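Local coordinates for BH0493 protein (Bacillus halodurans C-125, PDB 2QEE) that binds zinc and is probably a metal-dependent hydrolase, named as a putative amidohydrolase, at residues N138-D150 against P163-L176. Numbering follows the deposited sequence.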
ATOM      1  N   ASN C 138     -19.315  -8.076  24.307  1.00 17.61           N
ATOM      2  CA  ASN C 138     -18.984  -9.510  24.316  1.00 16.65           C
ATOM      3  C   ASN C 138     -17.491  -9.796  24.451  1.00 16.18           C
ATOM      4  O   ASN C 138     -16.901 -10.565  23.669  1.00 16.28           O
ATOM      5  CB  ASN C 138     -19.561 -10.232  23.072  1.00 17.05           C
ATOM      6  CG  ASN C 138     -19.700 -11.711  23.276  1.00 20.43           C
ATOM      7  OD1 ASN C 138     -19.510 -12.248  24.393  1.00 18.04           O
ATOM      8  ND2 ASN C 138     -19.948 -12.431  22.162  1.00 18.04           N
ATOM      9  N   VAL C 139     -16.858  -9.183  25.473  1.00 15.32           N
ATOM     10  CA  VAL C 139     -15.453  -9.420  25.762  1.00 15.08           C
ATOM     11  C   VAL C 139     -15.346 -10.181  27.097  1.00 16.30           C
ATOM     12  O   VAL C 139     -15.838  -9.702  28.135  1.00 18.26           O
ATOM     13  CB  VAL C 139     -14.661  -8.104  25.860  1.00 14.54           C
ATOM     14  CG1 VAL C 139     -13.248  -8.337  26.425  1.00 15.06           C
ATOM     15  CG2 VAL C 139     -14.593  -7.431  24.468  1.00 16.43           C
ATOM     16  N   SER C 140     -14.751 -11.354  27.029  1.00 14.80           N
ATOM     17  CA  SER C 140     -14.643 -12.257  28.187  1.00 18.96           C
ATOM     18  C   SER C 140     -13.349 -11.974  28.959  1.00 19.33           C
ATOM     19  O   SER C 140     -13.257 -12.236  30.199  1.00 20.05           O
ATOM     20  CB  SER C 140     -14.655 -13.697  27.711  1.00 21.84           C
ATOM     21  OG  SER C 140     -13.511 -14.014  26.942  1.00 18.97           O
ATOM     22  N   ASP C 141     -12.317 -11.486  28.259  1.00 15.58           N
ATOM     23  CA  ASP C 141     -11.003 -11.356  28.856  1.00 15.09           C
ATOM     24  C   ASP C 141     -10.325 -10.103  28.314  1.00 18.42           C
ATOM     25  O   ASP C 141     -10.260  -9.923  27.091  1.00 17.70           O
ATOM     26  CB  ASP C 141     -10.132 -12.561  28.514  1.00 16.22           C
ATOM     27  CG  ASP C 141     -10.653 -13.838  29.184  1.00 24.66           C
ATOM     28  OD1 ASP C 141     -10.263 -14.136  30.339  1.00 20.62           O
ATOM     29  OD2 ASP C 141     -11.539 -14.510  28.631  1.00 19.61           O
ATOM     30  N   VAL C 142      -9.748  -9.305  29.216  1.00 16.43           N
ATOM     31  CA  VAL C 142      -9.059  -8.074  28.854  1.00 16.58           C
ATOM     32  C   VAL C 142      -7.610  -8.204  29.310  1.00 18.34           C
ATOM     33  O   VAL C 142      -7.346  -8.533  30.504  1.00 20.58           O
ATOM     34  CB  VAL C 142      -9.749  -6.846  29.563  1.00 17.04           C
ATOM     35  CG1 VAL C 142      -8.864  -5.591  29.523  1.00 21.67           C
ATOM     36  CG2 VAL C 142     -11.103  -6.546  28.902  1.00 18.87           C
ATOM     37  N   VAL C 143      -6.657  -7.988  28.393  1.00 15.27           N
ATOM     38  CA  VAL C 143      -5.253  -7.909  28.809  1.00 13.38           C
ATOM     39  C   VAL C 143      -4.931  -6.452  29.041  1.00 14.72           C
ATOM     40  O   VAL C 143      -5.133  -5.570  28.157  1.00 16.11           O
ATOM     41  CB  VAL C 143      -4.288  -8.570  27.836  1.00 15.08           C
ATOM     42  CG1 VAL C 143      -2.862  -8.434  28.338  1.00 17.18           C
ATOM     43  CG2 VAL C 143      -4.626 -10.088  27.649  1.00 15.67           C
ATOM     44  N   MET C 144      -4.380  -6.186  30.234  1.00 14.86           N
ATOM     45  CA  MET C 144      -4.023  -4.828  30.619  1.00 15.22           C
ATOM     46  C   MET C 144      -2.637  -4.471  30.105  1.00 13.13           C
ATOM     47  O   MET C 144      -1.883  -5.350  29.605  1.00 15.78           O
ATOM     48  CB  MET C 144      -4.022  -4.769  32.194  1.00 13.14           C
ATOM     49  CG  MET C 144      -5.415  -5.097  32.790  1.00 13.00           C
ATOM     50  SD  MET C 144      -5.320  -4.865  34.648  1.00 17.52           S
ATOM     51  CE  MET C 144      -4.377  -6.304  35.043  1.00 17.05           C
ATOM     52  N   THR C 145      -2.246  -3.205  30.317  1.00 15.21           N
ATOM     53  CA  THR C 145      -0.856  -2.768  30.180  1.00 14.94           C
ATOM     54  C   THR C 145      -0.382  -2.275  31.588  1.00 15.55           C
ATOM     55  O   THR C 145      -0.899  -1.277  32.072  1.00 17.27           O
ATOM     56  CB  THR C 145      -0.777  -1.603  29.187  1.00 16.62           C
ATOM     57  OG1 THR C 145      -1.074  -2.130  27.871  1.00 17.04           O
ATOM     58  CG2 THR C 145       0.622  -1.028  29.172  1.00 18.46           C
ATOM     59  N   ASN C 146       0.500  -3.059  32.200  1.00 17.18           N
ATOM     60  CA  ASN C 146       0.879  -2.840  33.608  1.00 18.00           C
ATOM     61  C   ASN C 146       2.318  -2.366  33.706  1.00 18.41           C
ATOM     62  O   ASN C 146       3.275  -3.100  33.394  1.00 20.54           O
ATOM     63  CB  ASN C 146       0.634  -4.142  34.370  1.00 17.81           C
ATOM     64  CG  ASN C 146      -0.816  -4.588  34.252  1.00 18.18           C
ATOM     65  OD1 ASN C 146      -1.094  -5.565  33.581  1.00 17.71           O
ATOM     66  ND2 ASN C 146      -1.748  -3.825  34.839  1.00 15.94           N
ATOM     67  N   ASP C 147       2.441  -1.125  34.167  1.00 22.33           N
ATOM     68  CA  ASP C 147       3.711  -0.414  34.155  1.00 22.30           C
ATOM     69  C   ASP C 147       4.216  -0.194  35.588  1.00 19.74           C
ATOM     70  O   ASP C 147       3.694   0.674  36.290  1.00 23.04           O
ATOM     71  CB  ASP C 147       3.546   0.935  33.485  1.00 24.85           C
ATOM     72  CG  ASP C 147       4.874   1.649  33.301  1.00 29.51           C
ATOM     73  OD1 ASP C 147       5.895   1.187  33.840  1.00 21.95           O
ATOM     74  OD2 ASP C 147       4.903   2.644  32.561  1.00 33.34           O
ATOM     75  N   PRO C 148       5.198  -0.993  35.997  1.00 19.64           N
ATOM     76  CA  PRO C 148       5.679  -0.927  37.381  1.00 21.08           C
ATOM     77  C   PRO C 148       6.421   0.380  37.650  1.00 24.98           C
ATOM     78  O   PRO C 148       6.752   0.675  38.813  1.00 26.22           O
ATOM     79  CB  PRO C 148       6.607  -2.099  37.488  1.00 22.08           C
ATOM     80  CG  PRO C 148       7.001  -2.436  36.142  1.00 24.30           C
ATOM     81  CD  PRO C 148       5.897  -2.021  35.232  1.00 17.81           C
ATOM     82  N   PHE C 149       6.696   1.145  36.597  1.00 21.82           N
ATOM     83  CA  PHE C 149       7.365   2.423  36.758  1.00 25.61           C
ATOM     84  C   PHE C 149       6.356   3.512  37.020  1.00 26.47           C
ATOM     85  O   PHE C 149       6.704   4.617  37.453  1.00 28.79           O
ATOM     86  CB  PHE C 149       8.235   2.736  35.551  1.00 25.35           C
ATOM     87  CG  PHE C 149       9.325   1.751  35.369  1.00 27.78           C
ATOM     88  CD1 PHE C 149      10.541   1.924  36.001  1.00 31.16           C
ATOM     89  CD2 PHE C 149       9.136   0.628  34.583  1.00 25.07           C
ATOM     90  CE1 PHE C 149      11.549   0.994  35.844  1.00 30.61           C
ATOM     91  CE2 PHE C 149      10.146  -0.323  34.429  1.00 28.36           C
ATOM     92  CZ  PHE C 149      11.348  -0.127  35.078  1.00 28.78           C
ATOM     93  N   ASP C 150       5.082   3.229  36.786  1.00 26.90           N
ATOM     94  CA  ASP C 150       4.070   4.219  37.123  1.00 27.47           C
ATOM     95  C   ASP C 150       3.664   4.132  38.612  1.00 28.80           C
ATOM     96  O   ASP C 150       3.055   3.148  39.068  1.00 27.78           O
ATOM     97  CB  ASP C 150       2.835   4.161  36.218  1.00 30.16           C
ATOM     98  CG  ASP C 150       1.882   5.334  36.484  1.00 45.10           C
ATOM     99  OD1 ASP C 150       1.980   6.375  35.796  1.00 45.16           O
ATOM    100  OD2 ASP C 150       1.068   5.268  37.416  1.00 36.99           O
ATOM    101  N   PRO C 163      -6.113  -8.260  40.077  1.00 23.40           N
ATOM    102  CA  PRO C 163      -7.228  -7.942  39.172  1.00 22.35           C
ATOM    103  C   PRO C 163      -8.315  -9.026  39.284  1.00 21.97           C
ATOM    104  O   PRO C 163      -7.997 -10.168  39.646  1.00 24.19           O
ATOM    105  CB  PRO C 163      -6.579  -8.034  37.783  1.00 21.94           C
ATOM    106  CG  PRO C 163      -5.431  -9.011  37.957  1.00 23.89           C
ATOM    107  CD  PRO C 163      -4.926  -8.787  39.376  1.00 21.75           C
ATOM    108  N   ASP C 164      -9.560  -8.708  38.946  1.00 24.56           N
ATOM    109  CA  ASP C 164     -10.527  -9.815  38.829  1.00 25.92           C
ATOM    110  C   ASP C 164     -10.203 -10.727  37.654  1.00 24.15           C
ATOM    111  O   ASP C 164      -9.303 -10.401  36.863  1.00 24.50           O
ATOM    112  CB  ASP C 164     -11.977  -9.385  38.929  1.00 28.25           C
ATOM    113  CG  ASP C 164     -12.519  -8.785  37.678  1.00 35.96           C
ATOM    114  OD1 ASP C 164     -12.611  -9.457  36.623  1.00 27.83           O
ATOM    115  OD2 ASP C 164     -12.930  -7.637  37.806  1.00 30.16           O
ATOM    116  N   SER C 165     -10.896 -11.869  37.581  1.00 21.59           N
ATOM    117  CA  SER C 165     -10.481 -13.016  36.785  1.00 21.94           C
ATOM    118  C   SER C 165     -10.584 -12.670  35.295  1.00 19.43           C
ATOM    119  O   SER C 165     -10.021 -13.377  34.463  1.00 22.73           O
ATOM    120  CB  SER C 165     -11.424 -14.205  37.063  1.00 23.08           C
ATOM    121  OG  SER C 165     -12.770 -13.788  36.914  1.00 31.66           O
ATOM    122  N   ARG C 166     -11.318 -11.609  35.009  1.00 18.45           N
ATOM    123  CA  ARG C 166     -11.579 -11.152  33.588  1.00 18.48           C
ATOM    124  C   ARG C 166     -10.426 -10.320  33.034  1.00 20.05           C
ATOM    125  O   ARG C 166     -10.336 -10.104  31.812  1.00 19.86           O
ATOM    126  CB  ARG C 166     -12.840 -10.324  33.503  1.00 17.53           C
ATOM    127  CG  ARG C 166     -14.103 -11.073  33.881  1.00 17.13           C
ATOM    128  CD  ARG C 166     -15.302 -10.145  34.002  1.00 21.94           C
ATOM    129  NE  ARG C 166     -15.100  -9.123  35.008  1.00 25.09           N
ATOM    130  CZ  ARG C 166     -15.999  -8.193  35.329  1.00 25.83           C
ATOM    131  NH1 ARG C 166     -17.186  -8.134  34.720  1.00 26.79           N
ATOM    132  NH2 ARG C 166     -15.692  -7.313  36.269  1.00 27.19           N
ATOM    133  N   PHE C 167      -9.531  -9.889  33.932  1.00 18.13           N
ATOM    134  CA  PHE C 167      -8.431  -8.955  33.595  1.00 17.74           C
ATOM    135  C   PHE C 167      -7.110  -9.627  33.814  1.00 20.62           C
ATOM    136  O   PHE C 167      -6.850 -10.259  34.866  1.00 22.43           O
ATOM    137  CB  PHE C 167      -8.512  -7.663  34.427  1.00 18.93           C
ATOM    138  CG  PHE C 167      -9.669  -6.793  34.080  1.00 17.80           C
ATOM    139  CD1 PHE C 167      -9.465  -5.657  33.265  1.00 18.55           C
ATOM    140  CD2 PHE C 167     -10.944  -7.070  34.549  1.00 17.32           C
ATOM    141  CE1 PHE C 167     -10.506  -4.829  32.905  1.00 16.98           C
ATOM    142  CE2 PHE C 167     -12.029  -6.243  34.230  1.00 15.53           C
ATOM    143  CZ  PHE C 167     -11.840  -5.131  33.359  1.00 18.58           C
ATOM    144  N   HIS C 168      -6.263  -9.536  32.811  1.00 17.92           N
ATOM    145  CA  HIS C 168      -5.006 -10.213  32.837  1.00 16.56           C
ATOM    146  C   HIS C 168      -3.876  -9.206  32.732  1.00 19.54           C
ATOM    147  O   HIS C 168      -4.002  -8.194  32.072  1.00 19.27           O
ATOM    148  CB  HIS C 168      -4.876 -11.255  31.720  1.00 16.49           C
ATOM    149  CG  HIS C 168      -6.049 -12.196  31.660  1.00 21.26           C
ATOM    150  ND1 HIS C 168      -6.037 -13.438  32.264  1.00 19.98           N
ATOM    151  CD2 HIS C 168      -7.283 -12.049  31.124  1.00 21.27           C
ATOM    152  CE1 HIS C 168      -7.206 -14.034  32.061  1.00 19.62           C
ATOM    153  NE2 HIS C 168      -7.986 -13.205  31.383  1.00 18.39           N
ATOM    154  N   ALA C 169      -2.779  -9.486  33.418  1.00 19.66           N
ATOM    155  CA  ALA C 169      -1.617  -8.563  33.413  1.00 19.03           C
ATOM    156  C   ALA C 169      -0.716  -8.734  32.210  1.00 16.43           C
ATOM    157  O   ALA C 169      -0.488  -9.852  31.720  1.00 17.84           O
ATOM    158  CB  ALA C 169      -0.759  -8.765  34.705  1.00 21.17           C
ATOM    159  N   ALA C 170      -0.089  -7.625  31.804  1.00 16.50           N
ATOM    160  CA  ALA C 170       1.030  -7.704  30.885  1.00 16.54           C
ATOM    161  C   ALA C 170       2.072  -6.679  31.340  1.00 15.44           C
ATOM    162  O   ALA C 170       1.695  -5.559  31.641  1.00 16.76           O
ATOM    163  CB  ALA C 170       0.597  -7.379  29.415  1.00 18.39           C
ATOM    164  N   LEU C 171       3.319  -7.099  31.400  1.00 17.85           N
ATOM    165  CA  LEU C 171       4.407  -6.318  32.036  1.00 17.61           C
ATOM    166  C   LEU C 171       4.968  -5.366  30.973  1.00 18.08           C
ATOM    167  O   LEU C 171       5.647  -5.843  30.069  1.00 18.68           O
ATOM    168  CB  LEU C 171       5.505  -7.274  32.558  1.00 17.41           C
ATOM    169  CG  LEU C 171       6.745  -6.680  33.245  1.00 18.85           C
ATOM    170  CD1 LEU C 171       6.311  -5.662  34.338  1.00 22.73           C
ATOM    171  CD2 LEU C 171       7.605  -7.811  33.805  1.00 19.59           C
ATOM    172  N   ARG C 172       4.669  -4.074  31.117  1.00 19.23           N
ATOM    173  CA  ARG C 172       5.125  -3.027  30.181  0.50 20.08           C
ATOM    174  C   ARG C 172       6.520  -2.583  30.601  1.00 20.47           C
ATOM    175  O   ARG C 172       6.720  -2.178  31.756  1.00 20.29           O
ATOM    176  CB  ARG C 172       4.133  -1.853  30.172  0.50 19.20           C
ATOM    177  CG  ARG C 172       4.559  -0.685  29.270  0.50 23.78           C
ATOM    178  CD  ARG C 172       3.802   0.588  29.551  0.50 20.69           C
ATOM    179  NE  ARG C 172       4.073   1.572  28.500  0.50 22.72           N
ATOM    180  CZ  ARG C 172       5.013   2.503  28.602  0.50 27.60           C
ATOM    181  NH1 ARG C 172       5.732   2.558  29.707  0.50 17.49           N
ATOM    182  NH2 ARG C 172       5.228   3.372  27.610  0.50 18.98           N
ATOM    183  N   LEU C 173       7.467  -2.630  29.668  1.00 17.84           N
ATOM    184  CA  LEU C 173       8.882  -2.379  30.022  1.00 17.53           C
ATOM    185  C   LEU C 173       9.568  -1.183  29.343  1.00 16.21           C
ATOM    186  O   LEU C 173      10.791  -1.065  29.467  1.00 17.91           O
ATOM    187  CB  LEU C 173       9.694  -3.645  29.819  1.00 16.81           C
ATOM    188  CG  LEU C 173       9.354  -4.851  30.734  1.00 20.66           C
ATOM    189  CD1 LEU C 173      10.119  -6.066  30.305  1.00 20.03           C
ATOM    190  CD2 LEU C 173       9.574  -4.468  32.213  1.00 19.96           C
ATOM    191  N   ASP C 174       8.809  -0.277  28.715  1.00 17.45           N
ATOM    192  CA  ASP C 174       9.383   0.852  27.963  1.00 16.95           C
ATOM    193  C   ASP C 174      10.463   1.625  28.795  1.00 19.40           C
ATOM    194  O   ASP C 174      11.565   1.839  28.299  1.00 18.51           O
ATOM    195  CB  ASP C 174       8.284   1.794  27.458  1.00 21.01           C
ATOM    196  CG  ASP C 174       7.390   1.099  26.419  1.00 30.50           C
ATOM    197  OD1 ASP C 174       7.159  -0.086  26.570  1.00 22.71           O
ATOM    198  OD2 ASP C 174       6.963   1.725  25.459  1.00 29.92           O
ATOM    199  N   PRO C 175      10.138   2.008  30.043  1.00 21.40           N
ATOM    200  CA  PRO C 175      11.094   2.851  30.796  1.00 22.52           C
ATOM    201  C   PRO C 175      12.399   2.138  31.027  1.00 21.39           C
ATOM    202  O   PRO C 175      13.480   2.779  30.972  1.00 23.58           O
ATOM    203  CB  PRO C 175      10.359   3.112  32.115  1.00 23.93           C
ATOM    204  CG  PRO C 175       8.849   3.041  31.719  1.00 19.10           C
ATOM    205  CD  PRO C 175       8.889   1.799  30.808  1.00 21.00           C
ATOM    206  N   LEU C 176      12.334   0.838  31.281  1.00 18.50           N
ATOM    207  CA  LEU C 176      13.532   0.027  31.414  1.00 17.43           C
ATOM    208  C   LEU C 176      14.342  -0.156  30.137  1.00 19.94           C
ATOM    209  O   LEU C 176      15.548   0.011  30.132  1.00 19.30           O
ATOM    210  CB  LEU C 176      13.218  -1.326  32.038  1.00 18.92           C
ATOM    211  CG  LEU C 176      14.372  -2.319  32.138  1.00 19.65           C
ATOM    212  CD1 LEU C 176      15.282  -1.836  33.318  1.00 22.50           C
ATOM    213  CD2 LEU C 176      13.883  -3.757  32.441  1.00 18.17           C
TER
HETATM  214  O   HOH W   1     -11.734 -15.123  32.493  1.00 40.79           O
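A beta-alpha-beta unit pairs strand 139-143 in parallel with strand 167-168, helix 151-158 lying between them in the chain. The register, Val142 beside Phe167 and Val143 beside His168, is fixed by three backbone hydrogen bonds, Val142 N to Arg166 O, His168 N to Val142 O and Met144 N to His168 O, the last at 2.7 Å and nearly straight (176°). His168 NE2 donates in its ring plane to the anti lone pair of Asp141 OD1 (2.7 Å), and a water links OD1 to Ser165 O. An alanine in place of Asp141 removes both carboxylate oxygens, which would probably leave His168 NE2 and Ser140 OG without these partners and the imidazole freer to turn. On the face opposite Val143 and His168, Val142 CG1 packs 3.8 Å from Phe167 CD1. Past the strands, Asn146 continues the pairing through backbone N and O, bonded to Ala170 O and Arg172 N, while its OD1 accepts from Ala170 N in the carbonyl plane (2.9 Å). The Thr145 side chain, its OG1 hydrogen-bonded to Thr29 O, lies next to zinc ligands His28 and His30. Pro175 CB sits over one face of Phe149, 3.9 Å from the ring centroid and 20° off its normal.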